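Long-range contacts in protein Rv1364c/MT1410 (Mycobacterium tuberculosis, PDB 3KE6), which probably regulates a sigma factor, joining a manganese-binding PP2C-type phosphatase domain like RsbU to an anti-sigma kinase domain like RsbW: residues Asp297-Phe305 and Met360-Ile370; Gly332-Gln343 and Gly375-Leu385. All coordinates share one frame; numbering follows the deposited sequence.

Overall arrangement
Both contacts lie in the kinase-like ATPase domain, about 9 Å apart centre to centre. Contact 2 is part of the sheet itself: strand 333-340 pairs with strand 376-391 through backbone hydrogen bonds. Contact 1 is held by side chains. It packs helix 292-312 against helix 358-362, the turn after it and strand 367-373. The two meet where Glu367 and Arg369 pair with Thr382 and Thr380. Helix 292-312 also rests on the face of contact 2 that bears Ala336, Ala379 and Leu381. Each contact is partly buried. Contact 1 runs from buried Phe305 to exposed His300. Contact 2 has mainly small and apolar side chains, with Thr377, Asp340 and His383, under the helix, and mostly polar ones on the other face.

Contact 1. Residues Asp297-Phe305 and Met360-Ile370; sequences DIVHAISEF and MAEALVSEARI
Asp297 and Leu364 approach to 5.4 Å between their CA atoms, and Ala301 and Ala361 to the same CA-to-CA distance one helical turn further on. Residues 297-305 are continuous helix, with a sequence resembling the N box of GHKL ATPases. Residues 360-370 leave helix 358-362 and pass through a turn into strand 367-373. Helix 358-362 follows unmodelled residues 345-356, which probably belong to the ATP lid. Ala361 O accepts from both Leu364 N and Val365 N, which closes the turn. Met360 is a knob in the hole formed by His300, Ala301, Glu304 and Phe305. Its CG is anti to the backbone N (chi1 -173°), with bends at chi2 and chi3 that turn SD back to 3.7 Å from Glu304 CB. SD also approaches the His300 ring obliquely, 4.7 Å from its centroid. CE comes within 3.9 Å of Phe305 CE1. Leu364 crosses His300 at about a right angle. Its CD1 lies over one face of the imidazole in a CH-pi contact, 3.7 Å from the ring centroid and 13° off the normal. Phe305 CZ meets Ala361 CB at 3.9 Å, and Ile370 CD1 reaches the same ring near CE1. At the other end Val365 CG2 touches Ile298 CG1 at 4.1 Å. Helix and turn are joined by apolar, CH-pi and sulfur contacts, with no hydrogen bonds between the two segments.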
loop_
_atom_site.group_PDB
_atom_site.type_symbol
_atom_site.label_atom_id
_atom_site.label_comp_id
_atom_site.label_asym_id
_atom_site.label_seq_id
_atom_site.Cartn_x
_atom_site.Cartn_y
_atom_site.Cartn_z
ATOM N N ASP A 297 9.358 -8.030 -14.033
ATOM C CA ASP A 297 8.910 -9.396 -13.840
ATOM C C ASP A 297 7.731 -9.739 -14.744
ATOM O O ASP A 297 7.789 -10.684 -15.527
ATOM C CB ASP A 297 8.510 -9.631 -12.391
ATOM C CG ASP A 297 9.672 -9.743 -11.499
ATOM O OD1 ASP A 297 10.743 -10.173 -11.972
ATOM O OD2 ASP A 297 9.537 -9.394 -10.311
ATOM N N ILE A 298 6.662 -8.975 -14.617
ATOM C CA ILE A 298 5.416 -9.324 -15.258
ATOM C C ILE A 298 5.578 -9.237 -16.791
ATOM O O ILE A 298 5.125 -10.138 -17.531
ATOM C CB ILE A 298 4.308 -8.401 -14.793
ATOM C CG1 ILE A 298 3.966 -8.660 -13.316
ATOM C CG2 ILE A 298 3.116 -8.572 -15.638
ATOM C CD1 ILE A 298 3.052 -7.553 -12.648
ATOM N N VAL A 299 6.256 -8.190 -17.277
ATOM C CA VAL A 299 6.467 -8.086 -18.718
ATOM C C VAL A 299 7.302 -9.237 -19.233
ATOM O O VAL A 299 7.061 -9.739 -20.301
ATOM C CB VAL A 299 7.126 -6.758 -19.140
ATOM C CG1 VAL A 299 7.438 -6.778 -20.688
ATOM C CG2 VAL A 299 6.251 -5.565 -18.731
ATOM N N HIS A 300 8.307 -9.646 -18.475
ATOM C CA HIS A 300 9.138 -10.793 -18.860
ATOM C C HIS A 300 8.259 -12.034 -19.030
ATOM O O HIS A 300 8.274 -12.677 -20.081
ATOM C CB HIS A 300 10.210 -11.018 -17.794
ATOM C CG HIS A 300 11.258 -12.012 -18.162
ATOM N ND1 HIS A 300 12.476 -12.054 -17.520
ATOM C CD2 HIS A 300 11.260 -13.046 -19.039
ATOM C CE1 HIS A 300 13.193 -13.058 -18.001
ATOM N NE2 HIS A 300 12.480 -13.673 -18.928
ATOM N N ALA A 301 7.458 -12.337 -18.011
ATOM C CA ALA A 301 6.637 -13.575 -18.025
ATOM C C ALA A 301 5.710 -13.592 -19.223
ATOM O O ALA A 301 5.703 -14.524 -20.007
ATOM C CB ALA A 301 5.833 -13.720 -16.742
ATOM N N ILE A 302 4.955 -12.530 -19.381
ATOM C CA ILE A 302 3.909 -12.497 -20.390
ATOM C C ILE A 302 4.501 -12.468 -21.774
ATOM O O ILE A 302 3.985 -13.143 -22.668
ATOM C CB ILE A 302 2.949 -11.316 -20.141
ATOM C CG1 ILE A 302 2.242 -11.551 -18.791
ATOM C CG2 ILE A 302 1.948 -11.163 -21.255
ATOM C CD1 ILE A 302 0.978 -10.756 -18.622
ATOM N N SER A 303 5.588 -11.721 -21.950
ATOM C CA SER A 303 6.285 -11.692 -23.215
ATOM C C SER A 303 6.693 -13.113 -23.605
ATOM O O SER A 303 6.551 -13.521 -24.747
ATOM C CB SER A 303 7.512 -10.784 -23.102
ATOM O OG SER A 303 8.201 -10.666 -24.347
ATOM N N GLU A 304 7.169 -13.893 -22.643
ATOM C CA GLU A 304 7.626 -15.237 -22.959
ATOM C C GLU A 304 6.448 -16.159 -23.289
ATOM O O GLU A 304 6.553 -17.014 -24.193
ATOM C CB GLU A 304 8.534 -15.801 -21.857
ATOM C CG GLU A 304 10.006 -15.331 -21.959
ATOM C CD GLU A 304 10.695 -15.700 -23.289
ATOM O OE1 GLU A 304 11.113 -16.877 -23.448
ATOM O OE2 GLU A 304 10.850 -14.810 -24.173
ATOM N N PHE A 305 5.323 -15.955 -22.611
ATOM C CA PHE A 305 4.116 -16.714 -22.911
ATOM C C PHE A 305 3.669 -16.447 -24.333
ATOM O O PHE A 305 3.269 -17.357 -25.039
ATOM C CB PHE A 305 2.966 -16.317 -21.990
ATOM C CG PHE A 305 3.118 -16.753 -20.560
ATOM C CD1 PHE A 305 3.975 -17.759 -20.194
ATOM C CD2 PHE A 305 2.329 -16.146 -19.562
ATOM C CE1 PHE A 305 4.073 -18.150 -18.859
ATOM C CE2 PHE A 305 2.420 -16.525 -18.219
ATOM C CZ PHE A 305 3.293 -17.530 -17.867
ATOM N N MET A 360 10.485 -20.873 -15.647
ATOM C CA MET A 360 10.764 -19.508 -16.074
ATOM C C MET A 360 9.919 -18.567 -15.257
ATOM O O MET A 360 10.437 -17.736 -14.517
ATOM C CB MET A 360 10.407 -19.366 -17.565
ATOM C CG MET A 360 10.791 -18.045 -18.245
ATOM S SD MET A 360 9.543 -16.730 -18.392
ATOM C CE MET A 360 7.939 -17.557 -18.472
ATOM N N ALA A 361 8.607 -18.744 -15.375
ATOM C CA ALA A 361 7.636 -17.816 -14.816
ATOM C C ALA A 361 7.529 -17.962 -13.305
ATOM O O ALA A 361 7.433 -16.953 -12.598
ATOM C CB ALA A 361 6.287 -18.029 -15.464
ATOM N N GLU A 362 7.559 -19.204 -12.806
ATOM C CA GLU A 362 7.507 -19.435 -11.351
ATOM C C GLU A 362 8.656 -18.743 -10.633
ATOM O O GLU A 362 8.498 -18.317 -9.491
ATOM C CB GLU A 362 7.441 -20.929 -10.994
ATOM C CG GLU A 362 5.987 -21.450 -10.917
ATOM C CD GLU A 362 5.869 -22.978 -10.803
ATOM O OE1 GLU A 362 6.904 -23.679 -10.658
ATOM O OE2 GLU A 362 4.721 -23.476 -10.869
ATOM N N ALA A 363 9.784 -18.600 -11.319
ATOM C CA ALA A 363 10.937 -17.889 -10.783
ATOM C C ALA A 363 10.857 -16.356 -10.902
ATOM O O ALA A 363 11.698 -15.683 -10.328
ATOM C CB ALA A 363 12.205 -18.391 -11.447
ATOM N N LEU A 364 9.874 -15.805 -11.625
ATOM C CA LEU A 364 9.771 -14.332 -11.859
ATOM C C LEU A 364 8.635 -13.650 -11.099
ATOM O O LEU A 364 8.715 -12.476 -10.728
ATOM C CB LEU A 364 9.538 -14.045 -13.344
ATOM C CG LEU A 364 10.644 -14.469 -14.311
ATOM C CD1 LEU A 364 10.119 -14.458 -15.743
ATOM C CD2 LEU A 364 11.859 -13.568 -14.145
ATOM N N VAL A 365 7.563 -14.394 -10.885
ATOM C CA VAL A 365 6.347 -13.853 -10.337
ATOM C C VAL A 365 5.809 -14.752 -9.228
ATOM O O VAL A 365 6.168 -15.924 -9.136
ATOM C CB VAL A 365 5.379 -13.685 -11.478
ATOM C CG1 VAL A 365 3.950 -13.993 -11.060
ATOM C CG2 VAL A 365 5.543 -12.279 -12.050
ATOM N N SER A 366 4.981 -14.197 -8.362
ATOM C CA SER A 366 4.505 -14.944 -7.202
ATOM C C SER A 366 4.009 -16.345 -7.571
ATOM O O SER A 366 4.268 -17.274 -6.817
ATOM C CB SER A 366 3.400 -14.175 -6.440
ATOM O OG SER A 366 3.809 -12.863 -6.119
ATOM N N GLU A 367 3.299 -16.498 -8.704
ATOM C CA GLU A 367 2.725 -17.804 -9.120
ATOM C C GLU A 367 2.425 -17.880 -10.612
ATOM O O GLU A 367 1.886 -16.955 -11.192
ATOM C CB GLU A 367 1.410 -18.106 -8.378
ATOM C CG GLU A 367 1.065 -17.135 -7.218
ATOM C CD GLU A 367 -0.158 -17.533 -6.394
ATOM O OE1 GLU A 367 -0.986 -18.355 -6.872
ATOM O OE2 GLU A 367 -0.269 -17.021 -5.241
ATOM N N ALA A 368 2.714 -19.025 -11.213
ATOM C CA ALA A 368 2.458 -19.247 -12.625
ATOM C C ALA A 368 1.888 -20.641 -12.851
ATOM O O ALA A 368 2.137 -21.543 -12.079
ATOM C CB ALA A 368 3.720 -19.065 -13.422
ATOM N N ARG A 369 1.125 -20.798 -13.926
ATOM C CA ARG A 369 0.484 -22.066 -14.249
ATOM C C ARG A 369 0.313 -22.206 -15.749
ATOM O O ARG A 369 0.179 -21.221 -16.438
ATOM C CB ARG A 369 -0.867 -22.129 -13.554
ATOM C CG ARG A 369 -0.790 -22.727 -12.197
ATOM C CD ARG A 369 -1.858 -22.204 -11.297
ATOM N NE ARG A 369 -1.516 -20.868 -10.814
ATOM C CZ ARG A 369 -1.939 -20.343 -9.659
ATOM N NH1 ARG A 369 -1.554 -19.123 -9.330
ATOM N NH2 ARG A 369 -2.735 -21.024 -8.822
ATOM N N ILE A 370 0.358 -23.424 -16.250
ATOM C CA ILE A 370 0.119 -23.689 -17.656
ATOM C C ILE A 370 -0.944 -24.790 -17.692
ATOM O O ILE A 370 -0.867 -25.746 -16.924
ATOM C CB ILE A 370 1.404 -24.144 -18.430
ATOM C CG1 ILE A 370 2.386 -23.005 -18.759
ATOM C CG2 ILE A 370 1.034 -24.603 -19.816
ATOM C CD1 ILE A 370 2.697 -21.967 -17.679
#

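Contact 2. Residues Gly332-Gln343 and Gly375-Leu385; sequences GNVRASVIDRGQ and GGTTATLTHRL
Strands 333-340 and 376-384 are antiparallel neighbours in the sheet of a Bergerat-type ATPase domain, as expected for an RsbW relative. Their axes approach to 4.5 Å and run at 166°. Val334, Ala336, Val338 and Asp340 form the hydrogen-bonded pairs with His383, Leu381, Ala379 and Thr377. Each of these pairs makes two backbone bonds. Leu385 N adds a bond of 2.9 Å to Gly332 O. Leu381 CG lies between its backbone N and carbonyl carbon (chi1 65°), and CD1 leans to 3.7 Å from Ala336 CB. Val334 CG2 meets Leu385 CD1 at 3.7 Å. On the other face Arg335 and Thr382 lie side by side, with Arg335 CG 3.5 Å from Thr382 OG1. Ile339 and Thr378 also lie side by side, through Ile339 CG1 and Thr378 OG1. Asn333 ND2 sits 3.7 Å above one face of the Arg384 guanidinium, toward its rim, and ND2 donates a hydrogen bond to Asp331 OD2. Beyond the strand Gly342 N bonds to Asp340 OD1 at 2.8 Å, making an Asx turn. The sequence there resembles the start of the family's G1 box. Helix 292-312 packs on one face, with Ile302 on Ala336, Phe305 on Ala379 and Ala301 on Leu381. In the plane of the sheet, strand 322-328 pairs with the edge of 333-340 away from 376-391, and strand 367-373 pairs with the far edge of 376-391.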
loop_
_atom_site.group_PDB
_atom_site.type_symbol
_atom_site.label_atom_id
_atom_site.label_comp_id
_atom_site.label_asym_id
_atom_site.label_seq_id
_atom_site.Cartn_x
_atom_site.Cartn_y
_atom_site.Cartn_z
ATOM N N GLY A 332 -4.411 -6.573 -4.236
ATOM C CA GLY A 332 -3.050 -6.194 -4.604
ATOM C C GLY A 332 -2.311 -7.181 -5.509
ATOM O O GLY A 332 -1.104 -7.065 -5.690
ATOM N N ASN A 333 -3.021 -8.150 -6.086
ATOM C CA ASN A 333 -2.428 -9.056 -7.071
ATOM C C ASN A 333 -2.845 -8.692 -8.485
ATOM O O ASN A 333 -3.978 -8.276 -8.722
ATOM C CB ASN A 333 -2.836 -10.500 -6.783
ATOM C CG ASN A 333 -2.153 -11.056 -5.570
ATOM O OD1 ASN A 333 -0.941 -11.087 -5.527
ATOM N ND2 ASN A 333 -2.926 -11.478 -4.567
ATOM N N VAL A 334 -1.891 -8.782 -9.395
ATOM C CA VAL A 334 -2.171 -8.798 -10.805
ATOM C C VAL A 334 -2.340 -10.251 -11.195
ATOM O O VAL A 334 -1.585 -11.097 -10.776
ATOM C CB VAL A 334 -1.020 -8.215 -11.617
ATOM C CG1 VAL A 334 -1.235 -8.444 -13.127
ATOM C CG2 VAL A 334 -0.875 -6.735 -11.314
ATOM N N ARG A 335 -3.367 -10.522 -11.982
ATOM C CA ARG A 335 -3.604 -11.841 -12.547
ATOM C C ARG A 335 -3.664 -11.683 -14.060
ATOM O O ARG A 335 -4.295 -10.759 -14.577
ATOM C CB ARG A 335 -4.879 -12.447 -11.958
ATOM C CG ARG A 335 -4.569 -13.198 -10.679
ATOM C CD ARG A 335 -5.799 -13.557 -9.839
ATOM N NE ARG A 335 -6.155 -12.374 -9.103
ATOM C CZ ARG A 335 -6.159 -12.236 -7.785
ATOM N NH1 ARG A 335 -5.928 -13.239 -6.946
ATOM N NH2 ARG A 335 -6.479 -11.056 -7.314
ATOM N N ALA A 336 -2.944 -12.539 -14.767
ATOM C CA ALA A 336 -2.888 -12.410 -16.199
ATOM C C ALA A 336 -2.989 -13.765 -16.840
ATOM O O ALA A 336 -2.608 -14.774 -16.230
ATOM C CB ALA A 336 -1.590 -11.739 -16.623
ATOM N N SER A 337 -3.480 -13.784 -18.077
ATOM C CA SER A 337 -3.526 -15.020 -18.821
ATOM C C SER A 337 -3.233 -14.787 -20.273
ATOM O O SER A 337 -3.621 -13.782 -20.847
ATOM C CB SER A 337 -4.884 -15.715 -18.695
ATOM O OG SER A 337 -5.953 -14.837 -18.966
ATOM N N VAL A 338 -2.544 -15.758 -20.846
ATOM C CA VAL A 338 -2.215 -15.763 -22.229
ATOM C C VAL A 338 -2.815 -17.047 -22.757
ATOM O O VAL A 338 -2.364 -18.126 -22.398
ATOM C CB VAL A 338 -0.707 -15.716 -22.410
ATOM C CG1 VAL A 338 -0.327 -15.813 -23.898
ATOM C CG2 VAL A 338 -0.178 -14.449 -21.768
ATOM N N ILE A 339 -3.871 -16.914 -23.563
ATOM C CA ILE A 339 -4.588 -18.070 -24.106
ATOM C C ILE A 339 -4.327 -18.140 -25.595
ATOM O O ILE A 339 -4.503 -17.143 -26.298
ATOM C CB ILE A 339 -6.102 -17.958 -23.868
ATOM C CG1 ILE A 339 -6.383 -17.839 -22.378
ATOM C CG2 ILE A 339 -6.808 -19.152 -24.479
ATOM C CD1 ILE A 339 -7.857 -17.796 -22.016
ATOM N N ASP A 340 -3.898 -19.296 -26.079
ATOM C CA ASP A 340 -3.676 -19.464 -27.517
ATOM C C ASP A 340 -4.331 -20.745 -28.028
ATOM O O ASP A 340 -4.876 -21.514 -27.253
ATOM C CB ASP A 340 -2.175 -19.416 -27.859
ATOM C CG ASP A 340 -1.398 -20.662 -27.368
ATOM O OD1 ASP A 340 -1.441 -21.699 -28.069
ATOM O OD2 ASP A 340 -0.721 -20.589 -26.301
ATOM N N ARG A 341 -4.266 -20.971 -29.335
ATOM C CA ARG A 341 -4.984 -22.101 -29.952
ATOM C C ARG A 341 -4.251 -23.455 -29.907
ATOM O O ARG A 341 -4.564 -24.374 -30.671
ATOM C CB ARG A 341 -5.428 -21.733 -31.365
ATOM C CG ARG A 341 -6.542 -20.690 -31.331
ATOM C CD ARG A 341 -7.421 -20.752 -32.536
ATOM N NE ARG A 341 -6.782 -20.123 -33.680
ATOM C CZ ARG A 341 -7.038 -18.895 -34.135
ATOM N NH1 ARG A 341 -7.946 -18.119 -33.561
ATOM N NH2 ARG A 341 -6.382 -18.458 -35.203
ATOM N N GLY A 342 -3.319 -23.590 -28.965
ATOM C CA GLY A 342 -2.699 -24.877 -28.661
ATOM C C GLY A 342 -1.302 -24.949 -29.218
ATOM O O GLY A 342 -1.096 -24.631 -30.391
ATOM N N GLN A 343 -0.361 -25.378 -28.364
ATOM C CA GLN A 343 1.080 -25.502 -28.700
ATOM C C GLN A 343 1.652 -26.913 -28.366
ATOM O O GLN A 343 1.266 -27.515 -27.365
ATOM C CB GLN A 343 1.884 -24.364 -28.007
ATOM C CG GLN A 343 2.066 -24.479 -26.515
ATOM C CD GLN A 343 2.608 -23.200 -25.895
ATOM O OE1 GLN A 343 1.949 -22.152 -25.904
ATOM N NE2 GLN A 343 3.806 -23.287 -25.335
ATOM N N GLY A 375 -6.840 -28.035 -29.048
ATOM C CA GLY A 375 -7.074 -26.682 -29.577
ATOM C C GLY A 375 -6.732 -25.517 -28.644
ATOM O O GLY A 375 -7.169 -24.388 -28.895
ATOM N N GLY A 376 -5.938 -25.746 -27.587
ATOM C CA GLY A 376 -5.501 -24.628 -26.759
ATOM C C GLY A 376 -4.525 -24.836 -25.622
ATOM O O GLY A 376 -4.425 -25.909 -25.041
ATOM N N THR A 377 -3.830 -23.746 -25.312
ATOM C CA THR A 377 -2.982 -23.602 -24.137
ATOM C C THR A 377 -3.314 -22.297 -23.447
ATOM O O THR A 377 -3.459 -21.274 -24.104
ATOM C CB THR A 377 -1.491 -23.537 -24.513
ATOM O OG1 THR A 377 -1.077 -24.776 -25.093
ATOM C CG2 THR A 377 -0.655 -23.271 -23.306
ATOM N N THR A 378 -3.419 -22.357 -22.117
ATOM C CA THR A 378 -3.519 -21.162 -21.247
ATOM C C THR A 378 -2.333 -21.101 -20.276
ATOM O O THR A 378 -2.032 -22.059 -19.572
ATOM C CB THR A 378 -4.802 -21.205 -20.403
ATOM O OG1 THR A 378 -5.955 -21.299 -21.262
ATOM C CG2 THR A 378 -4.908 -19.990 -19.527
ATOM N N ALA A 379 -1.662 -19.962 -20.255
ATOM C CA ALA A 379 -0.562 -19.687 -19.318
ATOM C C ALA A 379 -1.028 -18.561 -18.433
ATOM O O ALA A 379 -1.508 -17.578 -18.939
ATOM C CB ALA A 379 0.679 -19.281 -20.054
ATOM N N THR A 380 -0.929 -18.717 -17.120
ATOM C CA THR A 380 -1.419 -17.689 -16.206
ATOM C C THR A 380 -0.335 -17.242 -15.259
ATOM O O THR A 380 0.634 -17.961 -15.019
ATOM C CB THR A 380 -2.555 -18.210 -15.340
ATOM O OG1 THR A 380 -2.062 -19.292 -14.528
ATOM C CG2 THR A 380 -3.724 -18.704 -16.207
ATOM N N LEU A 381 -0.516 -16.055 -14.704
ATOM C CA LEU A 381 0.338 -15.609 -13.618
ATOM C C LEU A 381 -0.408 -14.808 -12.596
ATOM O O LEU A 381 -1.386 -14.157 -12.908
ATOM C CB LEU A 381 1.521 -14.828 -14.144
ATOM C CG LEU A 381 1.330 -13.502 -14.848
ATOM C CD1 LEU A 381 0.844 -12.396 -13.865
ATOM C CD2 LEU A 381 2.670 -13.101 -15.479
ATOM N N THR A 382 0.015 -14.934 -11.350
ATOM C CA THR A 382 -0.467 -14.079 -10.285
ATOM C C THR A 382 0.771 -13.497 -9.629
ATOM O O THR A 382 1.639 -14.252 -9.161
ATOM C CB THR A 382 -1.238 -14.851 -9.256
ATOM O OG1 THR A 382 -2.221 -15.655 -9.897
ATOM C CG2 THR A 382 -1.907 -13.928 -8.311
ATOM N N HIS A 383 0.856 -12.172 -9.620
ATOM C CA HIS A 383 1.980 -11.456 -9.004
ATOM C C HIS A 383 1.498 -10.357 -8.057
ATOM O O HIS A 383 0.764 -9.462 -8.476
ATOM C CB HIS A 383 2.813 -10.826 -10.097
ATOM C CG HIS A 383 4.066 -10.194 -9.608
ATOM N ND1 HIS A 383 5.216 -10.910 -9.397
ATOM C CD2 HIS A 383 4.359 -8.911 -9.307
ATOM C CE1 HIS A 383 6.168 -10.095 -8.984
ATOM N NE2 HIS A 383 5.673 -8.876 -8.925
ATOM N N ARG A 384 1.899 -10.434 -6.789
ATOM C CA ARG A 384 1.595 -9.386 -5.813
ATOM C C ARG A 384 2.398 -8.129 -6.105
ATOM O O ARG A 384 3.589 -8.221 -6.254
ATOM C CB ARG A 384 1.925 -9.887 -4.408
ATOM C CG ARG A 384 1.581 -8.912 -3.253
ATOM C CD ARG A 384 1.437 -9.632 -1.903
ATOM N NE ARG A 384 0.026 -9.841 -1.553
ATOM C CZ ARG A 384 -0.559 -11.014 -1.306
ATOM N NH1 ARG A 384 0.118 -12.155 -1.335
ATOM N NH2 ARG A 384 -1.849 -11.050 -1.008
ATOM N N LEU A 385 1.750 -6.974 -6.229
ATOM C CA LEU A 385 2.455 -5.702 -6.430
ATOM C C LEU A 385 2.909 -5.103 -5.074
ATOM O O LEU A 385 2.246 -5.253 -4.062
ATOM C CB LEU A 385 1.572 -4.698 -7.196
ATOM C CG LEU A 385 1.152 -5.075 -8.635
ATOM C CD1 LEU A 385 0.439 -3.922 -9.383
ATOM C CD2 LEU A 385 2.344 -5.528 -9.468
#